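B12-binding domain-containing protein (Kitasatospora setae, PDB 6WTE) is a cobalamin-dependent radical SAM methyltransferase (TsrM) that binds cobalamin and a [4Fe-4S] cluster and appears to transfer methyl groups by a non-radical route. Local coordinates at residues Y213-C227 against G263-S277. Residues are numbered along the deposited sequence; the frame is centred on the assembly and turned at random. Where two conformers were deposited one is given.
Sequences YRRGGLGSILTKNGC and GILDQHTTDSEFNLS. With SF4 (iron/sulfur cluster), chain C; EDO (1,2-ethanediol), chain G.
With CG opposite its backbone N (chi1 -174°), Tyr213 lays its ring over Ile264, and Lys224, bent at chi2 (-147°), sends its amine past Asp271 toward the 273-276 turn. Ile264 CA sits over the centre of the Tyr213 ring, 3.9 Å from the centroid, in a CH-pi contact. Tyr213 OH accepts a weak bond from Leu265 N and lies 3.0 Å from Asp266 OD2, which also forms a salt bridge with Arg304. A leucine in place of Tyr213 would probably leave Leu265 N and Asp266 OD2 without the hydroxyl and Ile264 CA without a flat ring face to pack on. Strands 219-221 and 266-269 then pair in parallel as the first two strands of the radical SAM barrel. Gly219 leaves room for Ile264 CG2, 3.6 Å from Gly219 CA.

Beyond the strands, Asp271 grips the other segment. Asp271 OD1 accepts Thr223 N at 2.8 Å on its syn lone pair, and Lys224 N from above the carboxylate plane. Thr223 OG1 gives Asp271 OD2 a very short bond of 2.5 Å. These three bonds fix the carboxylate's rotation. Lys224 NZ donates to Phe274 O at 2.6 Å and to Leu276 O at 2.7 Å, nearly in line with the latter carbonyl. Its charge probably also steadies Asp271 as a carboxylate. Past this clamp, Cys227 SG binds FE2 and Glu273 OE2 binds FE3, where radical SAM enzymes normally bind S-adenosylmethionine, consistent with TsrM's non-radical chemistry.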
loop_
_atom_site.group_PDB
_atom_site.type_symbol
_atom_site.label_atom_id
_atom_site.label_comp_id
_atom_site.label_asym_id
_atom_site.label_seq_id
_atom_site.Cartn_x
_atom_site.Cartn_y
_atom_site.Cartn_z
ATOM N N TYR A 213 -9.141 -5.793 -14.457
ATOM C CA TYR A 213 -9.894 -4.598 -14.825
ATOM C C TYR A 213 -11.383 -4.900 -14.935
ATOM O O TYR A 213 -12.220 -4.114 -14.478
ATOM C CB TYR A 213 -9.356 -4.035 -16.138
ATOM C CG TYR A 213 -9.958 -2.714 -16.548
ATOM C CD1 TYR A 213 -9.604 -1.541 -15.897
ATOM C CD2 TYR A 213 -10.866 -2.637 -17.598
ATOM C CE1 TYR A 213 -10.137 -0.331 -16.268
ATOM C CE2 TYR A 213 -11.409 -1.419 -17.986
ATOM C CZ TYR A 213 -11.037 -0.273 -17.313
ATOM O OH TYR A 213 -11.568 0.933 -17.685
ATOM N N ARG A 214 -11.736 -6.045 -15.522
ATOM C CA ARG A 214 -13.140 -6.413 -15.650
ATOM C C ARG A 214 -13.779 -6.741 -14.309
ATOM O O ARG A 214 -15.008 -6.685 -14.189
ATOM C CB ARG A 214 -13.285 -7.599 -16.604
ATOM C CG ARG A 214 -12.950 -7.258 -18.047
ATOM C CD ARG A 214 -13.092 -8.466 -18.966
ATOM N NE ARG A 214 -14.432 -9.046 -18.917
ATOM C CZ ARG A 214 -14.703 -10.257 -18.441
ATOM N NH1 ARG A 214 -15.950 -10.707 -18.432
ATOM N NH2 ARG A 214 -13.723 -11.024 -17.979
ATOM N N ARG A 215 -12.976 -7.082 -13.304
ATOM C CA ARG A 215 -13.483 -7.365 -11.971
ATOM C C ARG A 215 -13.355 -6.164 -11.041
ATOM O O ARG A 215 -13.534 -6.307 -9.829
ATOM C CB ARG A 215 -12.767 -8.590 -11.394
ATOM C CG ARG A 215 -12.869 -9.794 -12.326
ATOM C CD ARG A 215 -12.207 -11.056 -11.788
ATOM N NE ARG A 215 -13.154 -11.909 -11.078
ATOM C CZ ARG A 215 -13.061 -13.233 -11.012
ATOM N NH1 ARG A 215 -12.069 -13.863 -11.626
ATOM N NH2 ARG A 215 -13.969 -13.930 -10.343
ATOM N N GLY A 216 -13.075 -4.981 -11.590
ATOM C CA GLY A 216 -13.078 -3.743 -10.840
ATOM C C GLY A 216 -11.711 -3.203 -10.488
ATOM O O GLY A 216 -11.626 -2.095 -9.941
ATOM N N GLY A 217 -10.644 -3.947 -10.780
ATOM C CA GLY A 217 -9.302 -3.523 -10.434
ATOM C C GLY A 217 -8.719 -2.567 -11.450
ATOM O O GLY A 217 -8.292 -2.985 -12.530
ATOM N N LEU A 218 -8.699 -1.280 -11.114
ATOM C CA LEU A 218 -8.271 -0.266 -12.063
ATOM C C LEU A 218 -6.858 -0.542 -12.551
ATOM O O LEU A 218 -6.046 -1.191 -11.877
ATOM C CB LEU A 218 -8.313 1.126 -11.431
ATOM C CG LEU A 218 -9.662 1.689 -10.988
ATOM C CD1 LEU A 218 -9.541 3.196 -10.866
ATOM C CD2 LEU A 218 -10.765 1.299 -11.957
ATOM N N GLY A 219 -6.565 -0.027 -13.741
ATOM C CA GLY A 219 -5.188 -0.006 -14.190
ATOM C C GLY A 219 -4.312 0.692 -13.166
ATOM O O GLY A 219 -4.733 1.637 -12.495
ATOM N N SER A 220 -3.103 0.184 -13.006
ATOM C CA SER A 220 -2.128 0.782 -12.112
ATOM C C SER A 220 -0.969 1.313 -12.942
ATOM O O SER A 220 -0.563 0.693 -13.927
ATOM C CB SER A 220 -1.631 -0.250 -11.096
ATOM O OG SER A 220 -1.389 -1.489 -11.748
ATOM N N ILE A 221 -0.440 2.467 -12.557
ATOM C CA ILE A 221 0.728 3.009 -13.238
ATOM C C ILE A 221 1.625 3.658 -12.200
ATOM O O ILE A 221 1.182 4.515 -11.429
ATOM C CB ILE A 221 0.361 4.010 -14.352
ATOM C CG1 ILE A 221 1.632 4.530 -15.028
ATOM C CG2 ILE A 221 -0.496 5.155 -13.815
ATOM C CD1 ILE A 221 2.394 3.459 -15.824
ATOM N N LEU A 222 2.884 3.242 -12.182
ATOM C CA LEU A 222 3.896 3.828 -11.323
ATOM C C LEU A 222 4.644 4.897 -12.105
ATOM O O LEU A 222 5.040 4.667 -13.251
ATOM C CB LEU A 222 4.865 2.746 -10.848
ATOM C CG LEU A 222 6.045 3.243 -10.020
ATOM C CD1 LEU A 222 5.548 3.769 -8.687
ATOM C CD2 LEU A 222 7.049 2.108 -9.829
ATOM N N THR A 223 4.831 6.067 -11.497
ATOM C CA THR A 223 5.644 7.097 -12.133
ATOM C C THR A 223 6.960 7.350 -11.417
ATOM O O THR A 223 7.934 7.761 -12.057
ATOM C CB THR A 223 4.858 8.418 -12.257
ATOM O OG1 THR A 223 5.019 9.220 -11.077
ATOM C CG2 THR A 223 3.370 8.143 -12.487
ATOM N N LYS A 224 7.030 7.063 -10.122
ATOM C CA LYS A 224 8.245 7.295 -9.353
ATOM C C LYS A 224 8.160 6.511 -8.052
ATOM O O LYS A 224 7.094 6.441 -7.434
ATOM C CB LYS A 224 8.440 8.791 -9.069
ATOM C CG LYS A 224 7.264 9.437 -8.347
ATOM C CD LYS A 224 7.076 10.890 -8.768
ATOM C CE LYS A 224 5.785 11.457 -8.195
ATOM N NZ LYS A 224 5.429 12.772 -8.803
ATOM N N ASN A 225 9.278 5.931 -7.643
ATOM C CA ASN A 225 9.322 5.203 -6.388
ATOM C C ASN A 225 9.817 6.104 -5.262
ATOM O O ASN A 225 10.752 6.884 -5.446
ATOM C CB ASN A 225 10.233 3.982 -6.496
ATOM C CG ASN A 225 10.294 3.201 -5.210
ATOM O OD1 ASN A 225 9.369 2.456 -4.890
ATOM N ND2 ASN A 225 11.371 3.382 -4.444
ATOM N N GLY A 226 9.203 5.967 -4.096
ATOM C CA GLY A 226 9.734 6.513 -2.863
ATOM C C GLY A 226 8.954 7.726 -2.381
ATOM O O GLY A 226 8.070 8.251 -3.055
ATOM N N CYS A 227 9.305 8.159 -1.167
ATOM C CA CYS A 227 8.775 9.389 -0.591
ATOM C C CYS A 227 9.858 10.026 0.259
ATOM O O CYS A 227 10.456 9.351 1.101
ATOM C CB CYS A 227 7.533 9.144 0.275
ATOM S SG CYS A 227 6.821 10.720 0.897
ATOM N N GLY A 263 -7.991 -1.402 -23.599
ATOM C CA GLY A 263 -9.260 -1.060 -22.988
ATOM C C GLY A 263 -9.178 -0.755 -21.507
ATOM O O GLY A 263 -10.216 -0.529 -20.875
ATOM N N ILE A 264 -7.979 -0.764 -20.938
ATOM C CA ILE A 264 -7.793 -0.461 -19.509
ATOM C C ILE A 264 -7.661 1.055 -19.429
ATOM O O ILE A 264 -6.571 1.630 -19.406
ATOM C CB ILE A 264 -6.595 -1.211 -18.918
ATOM C CG1 ILE A 264 -6.779 -2.728 -19.085
ATOM C CG2 ILE A 264 -6.385 -0.832 -17.452
ATOM C CD1 ILE A 264 -5.554 -3.548 -18.658
ATOM N N LEU A 265 -8.816 1.723 -19.403
ATOM C CA LEU A 265 -8.886 3.176 -19.535
ATOM C C LEU A 265 -8.788 3.896 -18.197
ATOM O O LEU A 265 -8.180 4.970 -18.123
ATOM C CB LEU A 265 -10.179 3.571 -20.247
ATOM C CG LEU A 265 -10.353 3.019 -21.663
ATOM C CD1 LEU A 265 -11.700 3.468 -22.217
ATOM C CD2 LEU A 265 -9.212 3.485 -22.560
ATOM N N ASP A 266 -9.372 3.334 -17.144
ATOM C CA ASP A 266 -9.219 3.881 -15.799
ATOM C C ASP A 266 -7.888 3.428 -15.215
ATOM O O ASP A 266 -7.666 2.228 -15.017
ATOM C CB ASP A 266 -10.374 3.434 -14.904
ATOM C CG ASP A 266 -11.702 4.020 -15.329
ATOM O OD1 ASP A 266 -11.967 5.194 -14.998
ATOM O OD2 ASP A 266 -12.471 3.314 -16.016
ATOM N N GLN A 267 -7.006 4.379 -14.930
ATOM C CA GLN A 267 -5.685 4.068 -14.407
ATOM C C GLN A 267 -5.447 4.862 -13.137
ATOM O O GLN A 267 -5.768 6.051 -13.065
ATOM C CB GLN A 267 -4.596 4.360 -15.444
ATOM C CG GLN A 267 -4.829 3.601 -16.750
ATOM C CD GLN A 267 -3.808 3.917 -17.825
ATOM O OE1 GLN A 267 -2.791 4.548 -17.560
ATOM N NE2 GLN A 267 -4.082 3.473 -19.053
ATOM N N HIS A 268 -4.910 4.184 -12.133
ATOM C CA HIS A 268 -4.647 4.776 -10.830
ATOM C C HIS A 268 -3.140 4.883 -10.641
ATOM O O HIS A 268 -2.425 3.891 -10.817
ATOM C CB HIS A 268 -5.282 3.920 -9.732
ATOM C CG HIS A 268 -5.427 4.619 -8.417
ATOM N ND1 HIS A 268 -4.366 4.829 -7.562
ATOM C CD2 HIS A 268 -6.511 5.159 -7.810
ATOM C CE1 HIS A 268 -4.789 5.466 -6.486
ATOM N NE2 HIS A 268 -6.086 5.681 -6.611
ATOM N N THR A 269 -2.654 6.082 -10.304
ATOM C CA THR A 269 -1.230 6.235 -10.021
ATOM C C THR A 269 -0.882 5.452 -8.760
ATOM O O THR A 269 -1.659 5.420 -7.803
ATOM C CB THR A 269 -0.848 7.711 -9.842
ATOM O OG1 THR A 269 -1.633 8.296 -8.796
ATOM C CG2 THR A 269 -1.073 8.482 -11.128
ATOM N N THR A 270 0.278 4.792 -8.769
ATOM C CA THR A 270 0.712 4.007 -7.617
ATOM C C THR A 270 1.957 4.585 -6.952
ATOM O O THR A 270 2.690 3.860 -6.270
ATOM C CB THR A 270 0.959 2.553 -8.009
ATOM O OG1 THR A 270 2.021 2.497 -8.969
ATOM C CG2 THR A 270 -0.304 1.950 -8.589
ATOM N N ASP A 271 2.228 5.862 -7.176
ATOM C CA ASP A 271 3.229 6.573 -6.400
ATOM C C ASP A 271 2.801 6.644 -4.939
ATOM O O ASP A 271 1.629 6.476 -4.599
ATOM C CB ASP A 271 3.405 7.990 -6.947
ATOM C CG ASP A 271 3.753 8.003 -8.418
ATOM O OD1 ASP A 271 4.111 6.937 -8.957
ATOM O OD2 ASP A 271 3.651 9.076 -9.042
ATOM N N SER A 272 3.767 6.942 -4.070
ATOM C CA SER A 272 3.413 7.291 -2.699
ATOM C C SER A 272 2.515 8.524 -2.683
ATOM O O SER A 272 1.459 8.534 -2.038
ATOM C CB SER A 272 4.677 7.514 -1.871
ATOM O OG SER A 272 5.352 6.284 -1.645
ATOM N N GLU A 273 2.916 9.573 -3.401
ATOM C CA GLU A 273 2.112 10.787 -3.546
ATOM C C GLU A 273 2.378 11.335 -4.938
ATOM O O GLU A 273 3.524 11.666 -5.252
ATOM C CB GLU A 273 2.472 11.843 -2.487
ATOM C CG GLU A 273 2.530 11.342 -1.050
ATOM C CD GLU A 273 1.162 11.105 -0.454
ATOM O OE1 GLU A 273 0.156 11.489 -1.091
ATOM O OE2 GLU A 273 1.088 10.552 0.663
ATOM N N PHE A 274 1.334 11.460 -5.764
ATOM C CA PHE A 274 1.572 11.830 -7.159
ATOM C C PHE A 274 2.146 13.240 -7.283
ATOM O O PHE A 274 3.011 13.481 -8.133
ATOM C CB PHE A 274 0.288 11.705 -7.984
ATOM C CG PHE A 274 0.459 12.084 -9.439
ATOM C CD1 PHE A 274 1.399 11.450 -10.231
ATOM C CD2 PHE A 274 -0.323 13.079 -10.007
ATOM C CE1 PHE A 274 1.558 11.794 -11.571
ATOM C CE2 PHE A 274 -0.170 13.431 -11.342
ATOM C CZ PHE A 274 0.770 12.788 -12.125
ATOM N N ASN A 275 1.698 14.184 -6.446
ATOM C CA ASN A 275 2.107 15.576 -6.603
ATOM C C ASN A 275 3.345 15.952 -5.789
ATOM O O ASN A 275 3.754 17.115 -5.823
ATOM C CB ASN A 275 0.950 16.531 -6.241
ATOM C CG ASN A 275 0.528 16.425 -4.781
ATOM O OD1 ASN A 275 0.604 15.356 -4.170
ATOM N ND2 ASN A 275 0.063 17.536 -4.220
ATOM N N LEU A 276 3.945 15.025 -5.052
ATOM C CA LEU A 276 5.286 15.283 -4.551
ATOM C C LEU A 276 6.273 14.942 -5.657
ATOM O O LEU A 276 5.972 14.147 -6.549
ATOM C CB LEU A 276 5.561 14.491 -3.271
ATOM C CG LEU A 276 4.627 14.852 -2.107
ATOM C CD1 LEU A 276 5.060 14.157 -0.818
ATOM C CD2 LEU A 276 4.553 16.371 -1.887
ATOM N N SER A 277 7.441 15.577 -5.624
ATOM C CA SER A 277 8.302 15.645 -6.804
ATOM C C SER A 277 7.481 16.178 -7.984
ATOM O O SER A 277 7.206 15.487 -8.966
ATOM C CB SER A 277 8.928 14.278 -7.111
ATOM O OG SER A 277 10.087 14.400 -7.917
HETATM FE FE1 SF4 C . 3.671 11.379 4.324
HETATM FE FE2 SF4 C . 5.117 10.349 2.228
HETATM FE FE3 SF4 C . 2.413 10.439 2.054
HETATM FE FE4 SF4 C . 3.586 8.709 3.766
HETATM S S1 SF4 C . 3.742 8.670 1.496
HETATM S S2 SF4 C . 1.807 10.055 4.209
HETATM S S3 SF4 C . 5.416 9.897 4.440
HETATM S S4 SF4 C . 3.819 12.236 2.227
HETATM C C1 EDO G . 7.345 19.077 -4.315
HETATM O O1 EDO G . 8.117 18.670 -5.450
HETATM C C2 EDO G . 7.975 18.483 -3.057
HETATM O O2 EDO G . 8.051 17.054 -3.186
HETATM O O HOH W 1 6.417 7.742 -5.065
HETATM O O HOH W 2 6.736 4.838 -3.433
HETATM O O HOH W 3 5.542 10.220 -4.427
#